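Local coordinates for pectinesterase A (Erwinia chrysanthemi, PDB 2NTP), which hydrolyses the methyl esters of pectin, releasing methanol and leaving galacturonosyl units, probably as the first step in the maceration and soft-rotting of plant tissue, at residues 141-146 / 162-167; 224-229 / 269-274; 301-306 / 317-322. All blocks are in the same frame, centred on the assembly; numbering follows the deposited sequence.

Interaction 1 (141-146 / 162-167)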
loop_
_atom_site.group_PDB
_atom_site.type_symbol
_atom_site.label_atom_id
_atom_site.label_comp_id
_atom_site.label_asym_id
_atom_site.label_seq_id
_atom_site.Cartn_x
_atom_site.Cartn_y
_atom_site.Cartn_z
ATOM N N ARG A 141 3.454 -14.378 -0.889
ATOM C CA ARG A 141 2.152 -14.988 -1.138
ATOM C C ARG A 141 1.092 -14.466 -0.162
ATOM O O ARG A 141 0.431 -15.242 0.530
ATOM C CB ARG A 141 2.257 -16.527 -1.116
ATOM C CG ARG A 141 3.317 -17.086 -2.071
ATOM C CD ARG A 141 3.319 -18.620 -2.106
ATOM N NE ARG A 141 3.588 -19.207 -0.792
ATOM C CZ ARG A 141 4.797 -19.533 -0.333
ATOM N NH1 ARG A 141 5.880 -19.344 -1.074
ATOM N NH2 ARG A 141 4.923 -20.054 0.880
ATOM N N ALA A 142 0.954 -13.137 -0.115
ATOM C CA ALA A 142 -0.053 -12.469 0.706
ATOM C C ALA A 142 -1.229 -12.044 -0.166
ATOM O O ALA A 142 -1.045 -11.352 -1.166
ATOM C CB ALA A 142 0.551 -11.258 1.414
ATOM N N TYR A 143 -2.432 -12.445 0.231
ATOM C CA TYR A 143 -3.624 -12.272 -0.603
ATOM C C TYR A 143 -4.664 -11.432 0.121
ATOM O O TYR A 143 -5.055 -11.749 1.244
ATOM C CB TYR A 143 -4.180 -13.659 -0.948
ATOM C CG TYR A 143 -5.416 -13.737 -1.834
ATOM C CD1 TYR A 143 -5.788 -12.693 -2.694
ATOM C CD2 TYR A 143 -6.192 -14.896 -1.835
ATOM C CE1 TYR A 143 -6.933 -12.802 -3.509
ATOM C CE2 TYR A 143 -7.313 -15.016 -2.645
ATOM C CZ TYR A 143 -7.681 -13.972 -3.475
ATOM O OH TYR A 143 -8.796 -14.122 -4.271
ATOM N N PHE A 144 -5.107 -10.361 -0.531
ATOM C CA PHE A 144 -6.099 -9.463 0.053
ATOM C C PHE A 144 -7.284 -9.342 -0.887
ATOM O O PHE A 144 -7.154 -8.794 -1.978
ATOM C CB PHE A 144 -5.464 -8.097 0.338
ATOM C CG PHE A 144 -4.251 -8.183 1.214
ATOM C CD1 PHE A 144 -2.999 -8.457 0.661
ATOM C CD2 PHE A 144 -4.367 -8.037 2.594
ATOM C CE1 PHE A 144 -1.866 -8.567 1.476
ATOM C CE2 PHE A 144 -3.245 -8.144 3.414
ATOM C CZ PHE A 144 -1.993 -8.413 2.850
ATOM N N LYS A 145 -8.430 -9.881 -0.472
ATOM C CA LYS A 145 -9.636 -9.873 -1.306
ATOM C C LYS A 145 -10.766 -9.114 -0.624
ATOM O O LYS A 145 -11.071 -9.376 0.539
ATOM C CB LYS A 145 -10.095 -11.296 -1.641
ATOM C CG LYS A 145 -11.288 -11.321 -2.603
ATOM C CD LYS A 145 -11.538 -12.678 -3.217
ATOM C CE LYS A 145 -12.630 -12.601 -4.277
ATOM N NZ LYS A 145 -12.170 -11.958 -5.551
ATOM N N ASP A 146 -11.388 -8.191 -1.359
ATOM C CA ASP A 146 -12.456 -7.349 -0.812
ATOM C C ASP A 146 -11.961 -6.658 0.464
ATOM O O ASP A 146 -12.588 -6.715 1.529
ATOM C CB ASP A 146 -13.723 -8.180 -0.575
ATOM C CG ASP A 146 -14.913 -7.341 -0.137
ATOM O OD1 ASP A 146 -15.076 -6.198 -0.619
ATOM O OD2 ASP A 146 -15.696 -7.850 0.696
ATOM N N ARG A 162 5.628 -11.679 -3.292
ATOM C CA ARG A 162 4.429 -11.449 -4.093
ATOM C C ARG A 162 3.206 -11.198 -3.229
ATOM O O ARG A 162 2.968 -11.894 -2.246
ATOM C CB ARG A 162 4.161 -12.637 -5.022
ATOM C CG ARG A 162 5.391 -13.123 -5.760
ATOM C CD ARG A 162 5.875 -14.443 -5.168
ATOM N NE ARG A 162 5.465 -15.535 -6.023
ATOM C CZ ARG A 162 5.583 -16.831 -5.746
ATOM N NH1 ARG A 162 6.089 -17.264 -4.592
ATOM N NH2 ARG A 162 5.171 -17.699 -6.649
ATOM N N SER A 163 2.436 -10.186 -3.608
ATOM C CA SER A 163 1.155 -9.919 -2.972
ATOM C C SER A 163 0.111 -9.713 -4.059
ATOM O O SER A 163 0.430 -9.258 -5.157
ATOM C CB SER A 163 1.242 -8.678 -2.091
ATOM O OG SER A 163 1.734 -7.594 -2.848
ATOM N N PHE A 164 -1.133 -10.051 -3.744
ATOM C CA PHE A 164 -2.225 -9.909 -4.705
ATOM C C PHE A 164 -3.399 -9.237 -4.016
ATOM O O PHE A 164 -3.816 -9.657 -2.934
ATOM C CB PHE A 164 -2.620 -11.281 -5.271
ATOM C CG PHE A 164 -3.769 -11.240 -6.256
ATOM C CD1 PHE A 164 -3.731 -10.409 -7.373
ATOM C CD2 PHE A 164 -4.878 -12.059 -6.071
ATOM C CE1 PHE A 164 -4.795 -10.378 -8.285
ATOM C CE2 PHE A 164 -5.945 -12.045 -6.980
ATOM C CZ PHE A 164 -5.902 -11.201 -8.085
ATOM N N PHE A 165 -3.894 -8.169 -4.638
ATOM C CA PHE A 165 -5.009 -7.383 -4.125
ATOM C C PHE A 165 -6.138 -7.442 -5.136
ATOM O O PHE A 165 -5.952 -7.109 -6.305
ATOM C CB PHE A 165 -4.573 -5.935 -3.894
ATOM C CG PHE A 165 -3.483 -5.793 -2.870
ATOM C CD1 PHE A 165 -2.148 -6.015 -3.217
ATOM C CD2 PHE A 165 -3.788 -5.439 -1.559
ATOM C CE1 PHE A 165 -1.137 -5.896 -2.271
ATOM C CE2 PHE A 165 -2.783 -5.309 -0.603
ATOM C CZ PHE A 165 -1.455 -5.543 -0.959
ATOM N N SER A 166 -7.304 -7.873 -4.673
ATOM C CA SER A 166 -8.428 -8.152 -5.560
ATOM C C SER A 166 -9.704 -7.547 -4.995
ATOM O O SER A 166 -9.978 -7.689 -3.802
ATOM C CB SER A 166 -8.580 -9.668 -5.710
ATOM O OG SER A 166 -9.760 -10.020 -6.413
ATOM N N ASP A 167 -10.480 -6.879 -5.854
ATOM C CA ASP A 167 -11.760 -6.271 -5.464
ATOM C C ASP A 167 -11.556 -5.350 -4.266
ATOM O O ASP A 167 -12.300 -5.399 -3.280
ATOM C CB ASP A 167 -12.825 -7.342 -5.158
ATOM C CG ASP A 167 -13.002 -8.346 -6.290
ATOM O OD1 ASP A 167 -12.662 -8.041 -7.455
ATOM O OD2 ASP A 167 -13.492 -9.460 -6.007
HETATM O O HOH W 1 -9.645 -12.751 -6.504
#

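Interaction 2 (224-229 / 269-274)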
loop_
_atom_site.group_PDB
_atom_site.type_symbol
_atom_site.label_atom_id
_atom_site.label_comp_id
_atom_site.label_asym_id
_atom_site.label_seq_id
_atom_site.Cartn_x
_atom_site.Cartn_y
_atom_site.Cartn_z
ATOM N N ASN A 224 -7.247 -3.813 -14.691
ATOM C CA ASN A 224 -8.714 -3.795 -14.656
ATOM C C ASN A 224 -9.249 -3.007 -13.464
ATOM O O ASN A 224 -10.209 -3.417 -12.806
ATOM C CB ASN A 224 -9.264 -5.228 -14.643
ATOM C CG ASN A 224 -8.645 -6.108 -15.723
ATOM O OD1 ASN A 224 -8.118 -7.191 -15.435
ATOM N ND2 ASN A 224 -8.702 -5.652 -16.965
ATOM N N SER A 225 -8.620 -1.868 -13.196
ATOM C CA SER A 225 -8.925 -1.092 -12.007
ATOM C C SER A 225 -9.474 0.288 -12.346
ATOM O O SER A 225 -9.691 0.617 -13.514
ATOM C CB SER A 225 -7.676 -0.990 -11.125
ATOM O OG SER A 225 -7.394 -2.248 -10.536
ATOM N N ARG A 226 -9.710 1.085 -11.311
ATOM C CA ARG A 226 -10.267 2.413 -11.464
ATOM C C ARG A 226 -9.444 3.364 -10.617
ATOM O O ARG A 226 -9.336 3.189 -9.403
ATOM C CB ARG A 226 -11.741 2.433 -11.035
ATOM C CG ARG A 226 -12.662 1.633 -11.975
ATOM C CD ARG A 226 -13.953 1.177 -11.299
ATOM N NE ARG A 226 -13.700 0.282 -10.166
ATOM C CZ ARG A 226 -13.358 -1.005 -10.255
ATOM N NH1 ARG A 226 -13.215 -1.599 -11.434
ATOM N NH2 ARG A 226 -13.152 -1.703 -9.146
ATOM N N VAL A 227 -8.847 4.346 -11.285
ATOM C CA VAL A 227 -8.075 5.402 -10.654
ATOM C C VAL A 227 -9.002 6.608 -10.535
ATOM O O VAL A 227 -9.321 7.270 -11.528
ATOM C CB VAL A 227 -6.798 5.702 -11.481
ATOM C CG1 VAL A 227 -6.152 7.016 -11.075
ATOM C CG2 VAL A 227 -5.813 4.547 -11.342
ATOM N N ILE A 228 -9.455 6.868 -9.310
ATOM C CA ILE A 228 -10.541 7.823 -9.082
ATOM C C ILE A 228 -10.180 8.902 -8.063
ATOM O O ILE A 228 -9.306 8.712 -7.219
ATOM C CB ILE A 228 -11.869 7.117 -8.657
ATOM C CG1 ILE A 228 -11.729 6.420 -7.299
ATOM C CG2 ILE A 228 -12.340 6.125 -9.748
ATOM C CD1 ILE A 228 -13.046 5.845 -6.756
ATOM N N ARG A 229 -10.861 10.038 -8.163
ATOM C CA ARG A 229 -10.697 11.107 -7.188
ATOM C C ARG A 229 -11.707 10.924 -6.067
ATOM O O ARG A 229 -12.844 10.491 -6.297
ATOM C CB ARG A 229 -10.850 12.484 -7.833
ATOM C CG ARG A 229 -12.059 12.635 -8.709
ATOM C CD ARG A 229 -12.311 14.086 -9.039
ATOM N NE ARG A 229 -12.572 14.249 -10.460
ATOM C CZ ARG A 229 -11.752 14.864 -11.305
ATOM N NH1 ARG A 229 -10.621 15.419 -10.877
ATOM N NH2 ARG A 229 -12.083 14.952 -12.580
ATOM N N ASN A 269 -5.494 -1.771 -18.790
ATOM C CA ASN A 269 -6.963 -1.743 -18.857
ATOM C C ASN A 269 -7.599 -1.057 -17.641
ATOM O O ASN A 269 -8.559 -1.564 -17.045
ATOM C CB ASN A 269 -7.509 -3.169 -19.028
ATOM C CG ASN A 269 -6.976 -3.854 -20.281
ATOM O OD1 ASN A 269 -6.261 -4.860 -20.203
ATOM N ND2 ASN A 269 -7.318 -3.307 -21.443
ATOM N N THR A 270 -7.059 0.106 -17.289
ATOM C CA THR A 270 -7.457 0.812 -16.077
ATOM C C THR A 270 -8.042 2.189 -16.399
ATOM O O THR A 270 -7.499 2.919 -17.224
ATOM C CB THR A 270 -6.262 0.888 -15.090
ATOM O OG1 THR A 270 -6.042 -0.415 -14.543
ATOM C CG2 THR A 270 -6.522 1.864 -13.944
ATOM N N SER A 271 -9.161 2.523 -15.761
ATOM C CA SER A 271 -9.773 3.838 -15.947
ATOM C C SER A 271 -9.055 4.879 -15.098
ATOM O O SER A 271 -8.566 4.579 -14.010
ATOM C CB SER A 271 -11.267 3.822 -15.625
ATOM O OG SER A 271 -11.506 3.590 -14.257
ATOM N N MET A 272 -8.988 6.102 -15.611
ATOM C CA MET A 272 -8.323 7.192 -14.908
ATOM C C MET A 272 -9.123 8.461 -15.090
ATOM O O MET A 272 -9.400 8.858 -16.222
ATOM C CB MET A 272 -6.912 7.409 -15.457
ATOM C CG MET A 272 -5.985 6.227 -15.309
ATOM S SD MET A 272 -4.448 6.449 -16.205
ATOM C CE MET A 272 -3.642 4.909 -15.782
ATOM N N ASP A 273 -9.487 9.103 -13.983
ATOM C CA ASP A 273 -10.102 10.426 -14.055
ATOM C C ASP A 273 -9.043 11.494 -14.331
ATOM O O ASP A 273 -7.835 11.212 -14.310
ATOM C CB ASP A 273 -10.890 10.745 -12.783
ATOM C CG ASP A 273 -12.033 11.732 -13.030
ATOM O OD1 ASP A 273 -12.151 12.294 -14.152
ATOM O OD2 ASP A 273 -12.828 11.946 -12.093
ATOM N N ASN A 274 -9.493 12.721 -14.595
ATOM C CA ASN A 274 -8.585 13.764 -15.066
ATOM C C ASN A 274 -7.707 14.409 -13.994
ATOM O O ASN A 274 -6.978 15.347 -14.291
ATOM C CB ASN A 274 -9.336 14.836 -15.889
ATOM C CG ASN A 274 -10.135 15.796 -15.032
ATOM O OD1 ASN A 274 -10.166 15.691 -13.807
ATOM N ND2 ASN A 274 -10.786 16.757 -15.683
HETATM O O HOH W 2 -10.806 -3.544 -17.649
HETATM O O HOH W 3 -10.904 -0.941 -15.543
HETATM O O HOH W 4 -11.535 6.230 -13.280
HETATM O O HOH W 5 -12.816 9.868 -10.465
#

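Interaction 3 (301-306 / 317-322)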
loop_
_atom_site.group_PDB
_atom_site.type_symbol
_atom_site.label_atom_id
_atom_site.label_comp_id
_atom_site.label_asym_id
_atom_site.label_seq_id
_atom_site.Cartn_x
_atom_site.Cartn_y
_atom_site.Cartn_z
ATOM N N PHE A 301 8.002 2.656 -16.215
ATOM C CA PHE A 301 6.660 3.214 -16.082
ATOM C C PHE A 301 5.894 3.063 -17.395
ATOM O O PHE A 301 6.250 3.693 -18.402
ATOM C CB PHE A 301 6.747 4.703 -15.730
ATOM C CG PHE A 301 7.263 5.004 -14.337
ATOM C CD1 PHE A 301 7.343 4.024 -13.351
ATOM C CD2 PHE A 301 7.622 6.312 -14.005
ATOM C CE1 PHE A 301 7.804 4.338 -12.066
ATOM C CE2 PHE A 301 8.076 6.637 -12.720
ATOM C CZ PHE A 301 8.168 5.646 -11.751
ATOM N N PHE A 302 4.847 2.236 -17.389
ATOM C CA PHE A 302 4.104 1.938 -18.621
ATOM C C PHE A 302 2.599 1.860 -18.424
ATOM O O PHE A 302 2.119 1.588 -17.325
ATOM C CB PHE A 302 4.578 0.618 -19.236
ATOM C CG PHE A 302 6.046 0.576 -19.546
ATOM C CD1 PHE A 302 6.541 1.152 -20.715
ATOM C CD2 PHE A 302 6.934 -0.048 -18.676
ATOM C CE1 PHE A 302 7.907 1.113 -21.005
ATOM C CE2 PHE A 302 8.301 -0.088 -18.958
ATOM C CZ PHE A 302 8.784 0.494 -20.125
ATOM N N GLU A 303 1.868 2.081 -19.516
ATOM C CA GLU A 303 0.426 1.893 -19.554
ATOM C C GLU A 303 0.028 1.017 -20.735
ATOM O O GLU A 303 0.757 0.911 -21.724
ATOM C CB GLU A 303 -0.296 3.233 -19.677
ATOM C CG GLU A 303 -0.277 4.081 -18.428
ATOM C CD GLU A 303 -0.782 5.476 -18.702
ATOM O OE1 GLU A 303 0.043 6.346 -19.041
ATOM O OE2 GLU A 303 -2.006 5.693 -18.603
ATOM N N TYR A 304 -1.143 0.404 -20.621
ATOM C CA TYR A 304 -1.732 -0.337 -21.717
ATOM C C TYR A 304 -3.237 -0.127 -21.675
ATOM O O TYR A 304 -3.894 -0.499 -20.709
ATOM C CB TYR A 304 -1.388 -1.825 -21.619
ATOM C CG TYR A 304 -1.983 -2.665 -22.733
ATOM C CD1 TYR A 304 -1.445 -2.637 -24.021
ATOM C CD2 TYR A 304 -3.082 -3.490 -22.495
ATOM C CE1 TYR A 304 -1.989 -3.411 -25.044
ATOM C CE2 TYR A 304 -3.633 -4.273 -23.510
ATOM C CZ TYR A 304 -3.082 -4.227 -24.780
ATOM O OH TYR A 304 -3.630 -4.997 -25.784
ATOM N N LYS A 305 -3.756 0.508 -22.720
ATOM C CA LYS A 305 -5.193 0.728 -22.897
ATOM C C LYS A 305 -5.882 1.370 -21.684
ATOM O O LYS A 305 -6.960 0.943 -21.263
ATOM C CB LYS A 305 -5.887 -0.569 -23.349
ATOM C CG LYS A 305 -5.338 -1.075 -24.678
ATOM C CD LYS A 305 -6.145 -2.218 -25.256
ATOM C CE LYS A 305 -5.709 -2.485 -26.691
ATOM N NZ LYS A 305 -6.507 -3.559 -27.353
ATOM N N SER A 306 -5.247 2.403 -21.130
ATOM C CA SER A 306 -5.911 3.229 -20.135
ATOM C C SER A 306 -7.113 3.907 -20.793
ATOM O O SER A 306 -7.134 4.116 -22.007
ATOM C CB SER A 306 -4.958 4.272 -19.555
ATOM O OG SER A 306 -3.859 3.663 -18.904
ATOM N N ARG A 317 4.283 9.357 -21.788
ATOM C CA ARG A 317 3.532 8.236 -21.230
ATOM C C ARG A 317 3.636 7.020 -22.141
ATOM O O ARG A 317 2.807 6.814 -23.030
ATOM C CB ARG A 317 2.079 8.637 -20.958
ATOM C CG ARG A 317 1.942 9.535 -19.730
ATOM C CD ARG A 317 0.554 10.118 -19.583
ATOM N NE ARG A 317 -0.413 9.147 -19.072
ATOM C CZ ARG A 317 -1.607 9.471 -18.582
ATOM N NH1 ARG A 317 -1.974 10.746 -18.511
ATOM N NH2 ARG A 317 -2.432 8.523 -18.145
ATOM N N ARG A 318 4.681 6.231 -21.909
ATOM C CA ARG A 318 4.985 5.079 -22.752
ATOM C C ARG A 318 3.904 4.012 -22.686
ATOM O O ARG A 318 3.313 3.764 -21.629
ATOM C CB ARG A 318 6.350 4.479 -22.402
ATOM C CG ARG A 318 7.525 5.422 -22.644
ATOM C CD ARG A 318 8.245 5.762 -21.346
ATOM N NE ARG A 318 9.204 4.725 -20.997
ATOM C CZ ARG A 318 9.763 4.553 -19.802
ATOM N NH1 ARG A 318 9.466 5.346 -18.777
ATOM N NH2 ARG A 318 10.625 3.562 -19.635
ATOM N N GLN A 319 3.663 3.388 -23.834
ATOM C CA GLN A 319 2.603 2.408 -23.986
ATOM C C GLN A 319 3.177 1.045 -24.325
ATOM O O GLN A 319 4.138 0.936 -25.093
ATOM C CB GLN A 319 1.636 2.844 -25.089
ATOM C CG GLN A 319 1.058 4.248 -24.912
ATOM C CD GLN A 319 0.098 4.357 -23.739
ATOM O OE1 GLN A 319 -0.767 3.500 -23.545
ATOM N NE2 GLN A 319 0.247 5.418 -22.948
ATOM N N LEU A 320 2.584 0.006 -23.751
ATOM C CA LEU A 320 2.940 -1.364 -24.099
ATOM C C LEU A 320 2.293 -1.762 -25.416
ATOM O O LEU A 320 1.186 -1.319 -25.733
ATOM C CB LEU A 320 2.486 -2.339 -23.006
ATOM C CG LEU A 320 3.024 -2.208 -21.579
ATOM C CD1 LEU A 320 2.420 -3.304 -20.715
ATOM C CD2 LEU A 320 4.549 -2.271 -21.538
ATOM N N THR A 321 2.989 -2.603 -26.177
ATOM C CA THR A 321 2.388 -3.279 -27.325
ATOM C C THR A 321 1.490 -4.410 -26.809
ATOM O O THR A 321 1.569 -4.783 -25.633
ATOM C CB THR A 321 3.461 -3.881 -28.259
ATOM O OG1 THR A 321 4.196 -4.887 -27.552
ATOM C CG2 THR A 321 4.428 -2.803 -28.759
ATOM N N ASP A 322 0.651 -4.963 -27.685
ATOM C CA ASP A 322 -0.173 -6.126 -27.339
ATOM C C ASP A 322 0.684 -7.288 -26.823
ATOM O O ASP A 322 0.362 -7.907 -25.807
ATOM C CB ASP A 322 -0.998 -6.591 -28.545
ATOM C CG ASP A 322 -2.058 -5.583 -28.966
ATOM O OD1 ASP A 322 -2.494 -4.754 -28.130
ATOM O OD2 ASP A 322 -2.465 -5.625 -30.149
HETATM O O HOH W 6 2.622 5.522 -19.470
HETATM O O HOH W 7 -2.341 6.579 -21.216
HETATM O O HOH W 8 -2.045 1.480 -24.782
HETATM O O HOH W 9 -4.868 -3.313 -29.893
HETATM O O HOH W 10 -3.208 4.020 -22.384
#

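Interaction 1 (141-146 / 162-167)
Lys145 NZ meets the 162-167 segment through a salt bridge to Asp167 OD2 (2.9 Å), reaching that oxygen from above the carboxylate, 50° out of its plane. The same nitrogen donates to a water (2.8 Å from NZ) that also bonds to Tyr143 OH and Ser166 OG, so one solvent molecule ties together polar tips from both strands. These strands, 142-145 and 162-166, are neighbours in one sheet of the parallel beta-helix that defines the pectinesterase fold. Their backbones run in exact register; Phe144 N donates to Phe164 O (2.8 Å) and Ser166 N to Phe144 O (2.9 Å). This register sets Phe144 beside Phe165 and Tyr143 beside Phe164. On the inner face, Phe144 and Phe165 both hold CG anti to the carbonyl carbon, and their rings come out only 9° from parallel. They are slid apart, with Phe144 CD1 over one face of the Phe165 ring and 3.4 Å from its CE2. Phe185 stacks on Phe165 and continues the aromatic column, while Leu133 and Leu156, from another sheet, close in from across the coil. On the other face Tyr143 and Phe164 lie side by side with their planes 24° apart, and both touch Pro339 of the C-terminal segment. Asp146 and Asp167 both take positive phi, and at Asp146 the chain turns a corner; Asp146 OD2 bonds to Ser102 OG and Asp167 OD1 to Asn187 ND2. At the opposite end Arg141 NE forms a salt bridge with Asp97, Arg162 NH2 one with Asp336 and Arg162 NH1 one with Asp140, leaving Arg141 CG 3.8 Å from Arg162 NH1.

Interaction 2 (224-229 / 269-274)
Arg229 directs its CB at the 269-274 segment, and CG, set between the backbone N and the carbonyl carbon, comes within 3.5 Å of Asp273 OD2. CD skirts the same oxygen before NE closes a salt bridge to Asp273 OD2 (2.8 Å). Beyond it the guanidinium has Asp273 CG over one face, the two planes standing 65° apart, so the pair is not the coplanar, side-on kind. NH2 lies 3.1 Å from Asp273 OD1. At the tip, NH1 and NH2 both approach Asn274 OD1, but NH2 comes too close to be trusted, which leaves the placement of that oxygen, and both approaches, doubtful; NH1 has another weak partner in Val234 O. A water spans Asp273 OD2 and Arg229 N, and Asp273 OD1 accepts from Asn274 N.

Behind this end the two strands form the last pair in one sheet of the parallel beta-helix. Val227 N donates to Ser271 O (2.7 Å) and Asp273 N to Val227 O (3.1 Å), while Val227 CB packs on Met272 CG, both side chains touching Phe267. Ahead of the strands, Thr270 OG1 accepts from Ser225 N and also bonds to Leu268 O. With its two oxygens taking an arginine nitrogen, a backbone N-H and a water between them, Asp273 is probably ionised and held in a fixed rotation.

Interaction 3 (301-306 / 317-322)
Glu303 and Arg317 lay their flat ends almost in one plane, 19° apart, and meet side-on. Arg317 NE points straight at Glu303 OE1 (2.8 Å), which offers its syn lone pair, while Arg317 NH2 takes Glu303 OE2 (2.9 Å). OE2 thus has two donors, Arg317 NH2 and, on its anti side, Ser306 OG, while a water donates to both OE1 and Arg318 O; Arg317 NH2 has a further acceptor in Gly310 O. Phe302 and Arg318 are set differently: ring and guanidinium planes stand 60° apart, with Phe302 CZ 3.6 Å from Arg318 NH2, which bonds to Ser299 O. Leu320 comes at about a right angle to Phe302, its CD2 3.7 Å from Phe302 CB.

Strand 300-304 is the last strand of its sheet in the parallel beta-helix, and segment 317-322 passes along its outer edge. A single bridge joins them, with Glu303 N donating to Arg318 O and Leu320 N to Glu303 O (2.9 Å). Farther along, the Tyr304 ring and Asp322 carboxylate are almost perpendicular, 84° apart. Tyr304 CG, anti to the backbone N, carries the ring past Leu320 O, which sits at its edge, until OH donates to Asp322 OD1 (2.6 Å) at the start of helix 322-325.

Interactions 1 and 3 lie on the same sheet of the beta-helix, about 23 Å apart between centres, while interaction 2 belongs to another of its parallel sheets. Asn187 joins interactions 1 and 2 indirectly, its amide bonding to Asp167 and to Arg226. Interactions 2 and 3 touch outright: Asn269 N lies 2.8 Å from Tyr304 O, a probable hydrogen bond, and Met272 SD packs 3.5 Å from Arg317 NH2. Interaction 1 lies away from the catalytic and substrate-binding residues. Nearer the pectin groove, the Val227 side chain is about 11 Å from that of substrate-binding Tyr206, and the Phe301 side chain about 5 Å from that of Arg243 and about 12 Å from a bound galacturonic acid unit.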